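Long-range contacts in truncated replication protein RepA (Staphylococcus aureus, PDB 4PQL), which probably binds the replication origin of multiresistance plasmids through its winged-helix-like N-terminal domain and helps assemble the origin complex that starts their replication: residues Y62-N67 / P104-L109; K20-S25 / M110-T115. One frame throughout, in Å; residues are numbered along the deposited sequence.

Contact 1 of 2, residues Y62-N67 / P104-L109; sequences YFVYSN and PNILYL. With EDO (1,2-ethanediol), chain I.
P104, at the start of P104-L109, lays its CB against V64 CG1, a loose apolar touch made by a ring that is itself poorly ordered. I106 does much more. Its CD1 methyl lies 3.5 Å from V64 CG2 and 3.6 Å from Y62 CD1, so this one terminal methyl serves both an aliphatic and an aromatic neighbour; the flexible CG1 arm carries it there, while CG2 lies against Y62 CB. The CA of I106 sends a C-H toward F63 O. L107 ties the backbones together: its N donates to F63 O at 2.9 Å, and its O accepts from F63 N at 2.6 Å. This closed pair makes F63 and L107 a single antiparallel hydrogen-bonded bridge, with their CB atoms 3.9 Å apart. At Y108 the flat ring suits its place by offering a face: Y62 CB sits over it, 3.8 Å from the centroid, in a CH-pi contact. Chi1 of 60° sets Y62 CG between the backbone N and the carbonyl carbon, and the ring then turns its edge toward the Y108 face in an offset edge-to-face pair, the planes at 64°. The Y108 hydroxyl is bonded to D56. L109, an apolar residue that also touches helix 33-51, sets its CB against F63 CE1. The bridge adds the loop before helix 67-74 to strand 106-109, which pairs on its other edge with strand 94-97 in the beta hairpin of a winged-helix-like domain; F63 also packs on helix 33-51, and L107 on helix 67-74.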
loop_
_atom_site.group_PDB
_atom_site.type_symbol
_atom_site.label_atom_id
_atom_site.label_comp_id
_atom_site.label_asym_id
_atom_site.label_seq_id
_atom_site.Cartn_x
_atom_site.Cartn_y
_atom_site.Cartn_z
ATOM N N TYR A 62 13.254 15.847 5.602
ATOM C CA TYR A 62 14.327 15.544 6.543
ATOM C C TYR A 62 13.835 15.395 7.977
ATOM O O TYR A 62 12.659 15.603 8.271
ATOM C CB TYR A 62 15.422 16.617 6.475
ATOM C CG TYR A 62 14.960 18.022 6.809
ATOM C CD1 TYR A 62 14.889 18.456 8.122
ATOM C CD2 TYR A 62 14.592 18.910 5.806
ATOM C CE1 TYR A 62 14.468 19.741 8.431
ATOM C CE2 TYR A 62 14.168 20.193 6.104
ATOM C CZ TYR A 62 14.110 20.603 7.418
ATOM O OH TYR A 62 13.695 21.877 7.727
ATOM N N PHE A 63 14.757 15.016 8.856
ATOM C CA PHE A 63 14.488 14.865 10.281
ATOM C C PHE A 63 15.270 15.892 11.091
ATOM O O PHE A 63 16.403 16.234 10.756
ATOM C CB PHE A 63 14.852 13.453 10.762
ATOM C CG PHE A 63 14.067 12.356 10.099
ATOM C CD1 PHE A 63 14.712 11.256 9.557
ATOM C CD2 PHE A 63 12.686 12.400 10.061
ATOM C CE1 PHE A 63 13.992 10.238 8.955
ATOM C CE2 PHE A 63 11.955 11.380 9.455
ATOM C CZ PHE A 63 12.612 10.304 8.903
ATOM N N VAL A 64 14.659 16.378 12.165
ATOM C CA VAL A 64 15.372 17.191 13.137
ATOM C C VAL A 64 15.223 16.520 14.495
ATOM O O VAL A 64 14.466 16.974 15.352
ATOM C CB VAL A 64 14.847 18.638 13.210
ATOM C CG1 VAL A 64 15.946 19.565 13.696
ATOM C CG2 VAL A 64 14.338 19.099 11.861
ATOM N N TYR A 65 15.904 15.389 14.652
ATOM C CA TYR A 65 15.824 14.614 15.877
ATOM C C TYR A 65 17.143 14.609 16.638
ATOM O O TYR A 65 18.212 14.430 16.052
ATOM C CB TYR A 65 15.413 13.175 15.557
ATOM C CG TYR A 65 13.969 13.041 15.159
ATOM C CD1 TYR A 65 13.611 12.308 14.040
ATOM C CD2 TYR A 65 12.962 13.639 15.905
ATOM C CE1 TYR A 65 12.284 12.172 13.665
ATOM C CE2 TYR A 65 11.634 13.516 15.537
ATOM C CZ TYR A 65 11.300 12.781 14.414
ATOM O OH TYR A 65 9.979 12.645 14.039
ATOM N N SER A 66 17.060 14.804 17.947
ATOM C CA SER A 66 18.209 14.655 18.823
ATOM C C SER A 66 18.508 13.168 18.976
ATOM O O SER A 66 17.642 12.332 18.705
ATOM C CB SER A 66 17.945 15.295 20.177
ATOM O OG SER A 66 16.639 14.986 20.615
ATOM N N ASN A 67 19.721 12.837 19.405
ATOM C CA ASN A 67 20.098 11.447 19.628
ATOM C C ASN A 67 19.253 10.783 20.697
ATOM O O ASN A 67 18.993 9.582 20.641
ATOM C CB ASN A 67 21.573 11.351 20.012
ATOM C CG ASN A 67 22.489 11.507 18.822
ATOM O OD1 ASN A 67 22.074 11.322 17.676
ATOM N ND2 ASN A 67 23.737 11.892 19.081
ATOM N N PRO A 104 20.211 22.562 15.307
ATOM C CA PRO A 104 20.447 21.126 15.543
ATOM C C PRO A 104 20.678 20.356 14.244
ATOM O O PRO A 104 20.253 20.825 13.188
ATOM C CB PRO A 104 19.156 20.646 16.225
ATOM C CG PRO A 104 18.362 21.870 16.520
ATOM C CD PRO A 104 18.809 22.927 15.575
ATOM N N ASN A 105 21.343 19.202 14.318
ATOM C CA ASN A 105 21.681 18.456 13.109
ATOM C C ASN A 105 20.463 17.905 12.381
ATOM O O ASN A 105 19.523 17.401 12.987
ATOM C CB ASN A 105 22.644 17.313 13.439
ATOM C CG ASN A 105 24.064 17.801 13.690
ATOM O OD1 ASN A 105 24.401 18.952 13.401
ATOM N ND2 ASN A 105 24.904 16.921 14.222
ATOM N N ILE A 106 20.514 18.017 11.062
ATOM C CA ILE A 106 19.504 17.494 10.149
ATOM C C ILE A 106 19.817 16.100 9.615
ATOM O O ILE A 106 20.945 15.823 9.220
ATOM C CB ILE A 106 19.321 18.472 8.961
ATOM C CG1 ILE A 106 18.594 19.728 9.433
ATOM C CG2 ILE A 106 18.574 17.841 7.822
ATOM C CD1 ILE A 106 17.473 19.460 10.391
ATOM N N LEU A 107 18.818 15.223 9.621
ATOM C CA LEU A 107 18.980 13.868 9.104
ATOM C C LEU A 107 18.128 13.647 7.856
ATOM O O LEU A 107 16.930 13.944 7.849
ATOM C CB LEU A 107 18.634 12.839 10.184
ATOM C CG LEU A 107 19.830 12.112 10.793
ATOM C CD1 LEU A 107 20.942 13.094 11.113
ATOM C CD2 LEU A 107 19.400 11.400 12.053
ATOM N N TYR A 108 18.767 13.175 6.790
ATOM C CA TYR A 108 18.088 12.858 5.542
ATOM C C TYR A 108 18.085 11.356 5.289
ATOM O O TYR A 108 19.142 10.776 5.054
ATOM C CB TYR A 108 18.768 13.520 4.347
ATOM C CG TYR A 108 18.488 14.983 4.133
ATOM C CD1 TYR A 108 19.431 15.940 4.510
ATOM C CD2 TYR A 108 17.313 15.415 3.531
ATOM C CE1 TYR A 108 19.203 17.281 4.316
ATOM C CE2 TYR A 108 17.072 16.760 3.332
ATOM C CZ TYR A 108 18.028 17.687 3.727
ATOM O OH TYR A 108 17.814 19.029 3.538
ATOM N N LEU A 109 16.918 10.726 5.321
ATOM C CA LEU A 109 16.808 9.332 4.932
ATOM C C LEU A 109 16.811 9.253 3.415
ATOM O O LEU A 109 16.234 10.115 2.752
ATOM C CB LEU A 109 15.534 8.687 5.489
ATOM C CG LEU A 109 15.515 7.159 5.573
ATOM C CD1 LEU A 109 16.497 6.658 6.620
ATOM C CD2 LEU A 109 14.090 6.649 5.861
HETATM C C1 EDO I . 13.050 16.032 20.346
HETATM O O1 EDO I . 14.127 16.015 19.394
HETATM C C2 EDO I . 13.597 15.920 21.769
HETATM O O2 EDO I . 14.755 16.755 21.916
#

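Contact 2 of 2, residues K20-S25 / M110-T115; sequences KVFFTS and MKPIVT
V21 and P112 form the heart of this buried contact, V21 CG1 lying 3.6 Å from P112 CB and slightly farther from the CG of the same ring. The two methyls of V21 are set to different tasks by chi1 of 71°. CG1 falls between the backbone N and the carbonyl carbon and faces the proline; V21 CG2, trans to the backbone N, reaches along M110-T115 to I113 O at 3.7 Å and to the CG2 of V114 at 4.2 Å. A beta-branched residue suits this position because its two short arms can cover successive residues of an extended chain. F22 comes to the same proline from another direction. Its CG lies beside the backbone N (chi1 -77°), and the F22 and P112 side chains cross at about a right angle, bringing CE1 of F22 to 3.9 Å from P112 CB. That one carbon is therefore shared by a valine methyl and a phenylalanine ring. K20-S25 forms a short helix-like turn, closed where V21 O receives both T24 N and S25 N. The opposing chain is extended, linking strand 106-109 of the winged-helix-like domain to helix 116-126, and no hydrogen bond joins the two segments. Proline fits here, since its ring gives a rigid apolar surface and it has no backbone N-H to satisfy. Y28 and Y39 pack around the site, Y39 meeting the F22 ring edge-to-face, and the hydroxyl of Y28 accepts the N-H of I113. V114 also rests on I119 of helix 116-126, while T24 OG1 bonds to D118 of that helix.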
loop_
_atom_site.group_PDB
_atom_site.type_symbol
_atom_site.label_atom_id
_atom_site.label_comp_id
_atom_site.label_asym_id
_atom_site.label_seq_id
_atom_site.Cartn_x
_atom_site.Cartn_y
_atom_site.Cartn_z
ATOM N N LYS A 20 12.860 -4.627 -0.060
ATOM C CA LYS A 20 13.288 -5.990 -0.376
ATOM C C LYS A 20 14.740 -6.048 -0.854
ATOM O O LYS A 20 15.436 -7.033 -0.618
ATOM C CB LYS A 20 12.366 -6.609 -1.427
ATOM C CG LYS A 20 11.021 -7.087 -0.865
ATOM C CD LYS A 20 10.164 -7.688 -1.953
ATOM C CE LYS A 20 8.872 -8.284 -1.409
ATOM N NZ LYS A 20 8.414 -9.390 -2.293
ATOM N N VAL A 21 15.211 -4.966 -1.465
ATOM C CA VAL A 21 16.574 -4.911 -1.994
ATOM C C VAL A 21 17.629 -5.027 -0.878
ATOM O O VAL A 21 18.767 -5.415 -1.138
ATOM C CB VAL A 21 16.804 -3.612 -2.803
ATOM C CG1 VAL A 21 16.858 -2.412 -1.883
ATOM C CG2 VAL A 21 18.070 -3.702 -3.630
ATOM N N PHE A 22 17.242 -4.738 0.365
ATOM C CA PHE A 22 18.143 -4.869 1.518
ATOM C C PHE A 22 18.561 -6.330 1.703
ATOM O O PHE A 22 19.510 -6.627 2.425
ATOM C CB PHE A 22 17.503 -4.357 2.814
ATOM C CG PHE A 22 17.470 -2.863 2.936
ATOM C CD1 PHE A 22 17.955 -2.053 1.926
ATOM C CD2 PHE A 22 16.959 -2.265 4.075
ATOM C CE1 PHE A 22 17.910 -0.678 2.044
ATOM C CE2 PHE A 22 16.920 -0.894 4.198
ATOM C CZ PHE A 22 17.392 -0.100 3.183
ATOM N N PHE A 23 17.805 -7.244 1.108
ATOM C CA PHE A 23 18.087 -8.666 1.249
ATOM C C PHE A 23 18.745 -9.267 0.017
ATOM O O PHE A 23 19.195 -10.403 0.061
ATOM C CB PHE A 23 16.800 -9.423 1.595
ATOM C CG PHE A 23 16.184 -8.976 2.886
ATOM C CD1 PHE A 23 15.377 -7.853 2.940
ATOM C CD2 PHE A 23 16.422 -9.680 4.047
ATOM C CE1 PHE A 23 14.834 -7.429 4.133
ATOM C CE2 PHE A 23 15.875 -9.275 5.237
ATOM C CZ PHE A 23 15.075 -8.146 5.285
ATOM N N THR A 24 18.796 -8.514 -1.077
ATOM C CA THR A 24 19.392 -9.013 -2.322
ATOM C C THR A 24 20.742 -8.352 -2.684
ATOM O O THR A 24 21.686 -9.032 -3.102
ATOM C CB THR A 24 18.420 -8.831 -3.513
ATOM O OG1 THR A 24 18.215 -7.437 -3.768
ATOM C CG2 THR A 24 17.073 -9.486 -3.211
ATOM N N SER A 25 20.823 -7.034 -2.523
ATOM C CA SER A 25 21.980 -6.258 -2.959
ATOM C C SER A 25 23.234 -6.519 -2.124
ATOM O O SER A 25 23.172 -6.613 -0.897
ATOM C CB SER A 25 21.642 -4.767 -2.945
ATOM O OG SER A 25 22.724 -3.988 -3.427
ATOM N N MET A 110 17.480 8.234 2.875
ATOM C CA MET A 110 17.672 8.094 1.437
ATOM C C MET A 110 17.014 6.810 0.907
ATOM O O MET A 110 16.980 5.788 1.590
ATOM C CB MET A 110 19.160 8.078 1.099
ATOM C CG MET A 110 19.943 9.295 1.597
ATOM S SD MET A 110 19.746 10.746 0.552
ATOM C CE MET A 110 18.657 11.670 1.566
ATOM N N LYS A 111 16.530 6.861 -0.330
ATOM C CA LYS A 111 16.036 5.676 -1.028
ATOM C C LYS A 111 17.211 4.764 -1.389
ATOM O O LYS A 111 18.322 5.243 -1.637
ATOM C CB LYS A 111 15.271 6.068 -2.295
ATOM C CG LYS A 111 14.007 6.856 -2.065
ATOM C CD LYS A 111 13.466 7.406 -3.371
ATOM C CE LYS A 111 11.986 7.090 -3.531
ATOM N NZ LYS A 111 11.421 7.619 -4.812
ATOM N N PRO A 112 16.975 3.440 -1.411
ATOM C CA PRO A 112 18.036 2.496 -1.795
ATOM C C PRO A 112 18.315 2.506 -3.294
ATOM O O PRO A 112 17.527 3.039 -4.074
ATOM C CB PRO A 112 17.469 1.138 -1.372
ATOM C CG PRO A 112 15.960 1.323 -1.438
ATOM C CD PRO A 112 15.714 2.760 -1.049
ATOM N N ILE A 113 19.454 1.949 -3.686
ATOM C CA ILE A 113 19.782 1.794 -5.097
ATOM C C ILE A 113 19.435 0.383 -5.549
ATOM O O ILE A 113 19.719 -0.589 -4.848
ATOM C CB ILE A 113 21.262 2.077 -5.370
ATOM C CG1 ILE A 113 21.560 3.557 -5.142
ATOM C CG2 ILE A 113 21.625 1.703 -6.791
ATOM C CD1 ILE A 113 23.020 3.850 -4.895
ATOM N N VAL A 114 18.806 0.267 -6.711
ATOM C CA VAL A 114 18.434 -1.039 -7.241
ATOM C C VAL A 114 19.152 -1.342 -8.555
ATOM O O VAL A 114 19.093 -0.555 -9.500
ATOM C CB VAL A 114 16.917 -1.143 -7.465
ATOM C CG1 VAL A 114 16.569 -2.512 -8.000
ATOM C CG2 VAL A 114 16.175 -0.880 -6.167
ATOM N N THR A 115 19.833 -2.483 -8.610
ATOM C CA THR A 115 20.536 -2.900 -9.824
ATOM C C THR A 115 19.756 -3.976 -10.567
ATOM O O THR A 115 18.738 -4.473 -10.080
ATOM C CB THR A 115 21.938 -3.434 -9.517
ATOM O OG1 THR A 115 21.824 -4.713 -8.880
ATOM C CG2 THR A 115 22.695 -2.478 -8.605
#

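The two contacts lie on opposite sides of the chain's centre, their own centres about 22 Å apart. Along the chain the order is 20-25, 62-67, 104-109 and 110-115, so contact 2 encloses contact 1, and L109 runs straight into M110. Strand 106-109 thus serves contact 1, and the extended chain leaving it serves contact 2 on the way to helix 116-126. Helix 33-51 borders both: F63 and L109 touch it at contact 1, F22 and P112 at contact 2. Contact 1 holds the loop before helix 67-74 to the two-stranded sheet, whereas contact 2 sets the turn after strand 15-19 against the chain leading into helix 116-126, beside K20, F23 and K111, which meet the third subunit.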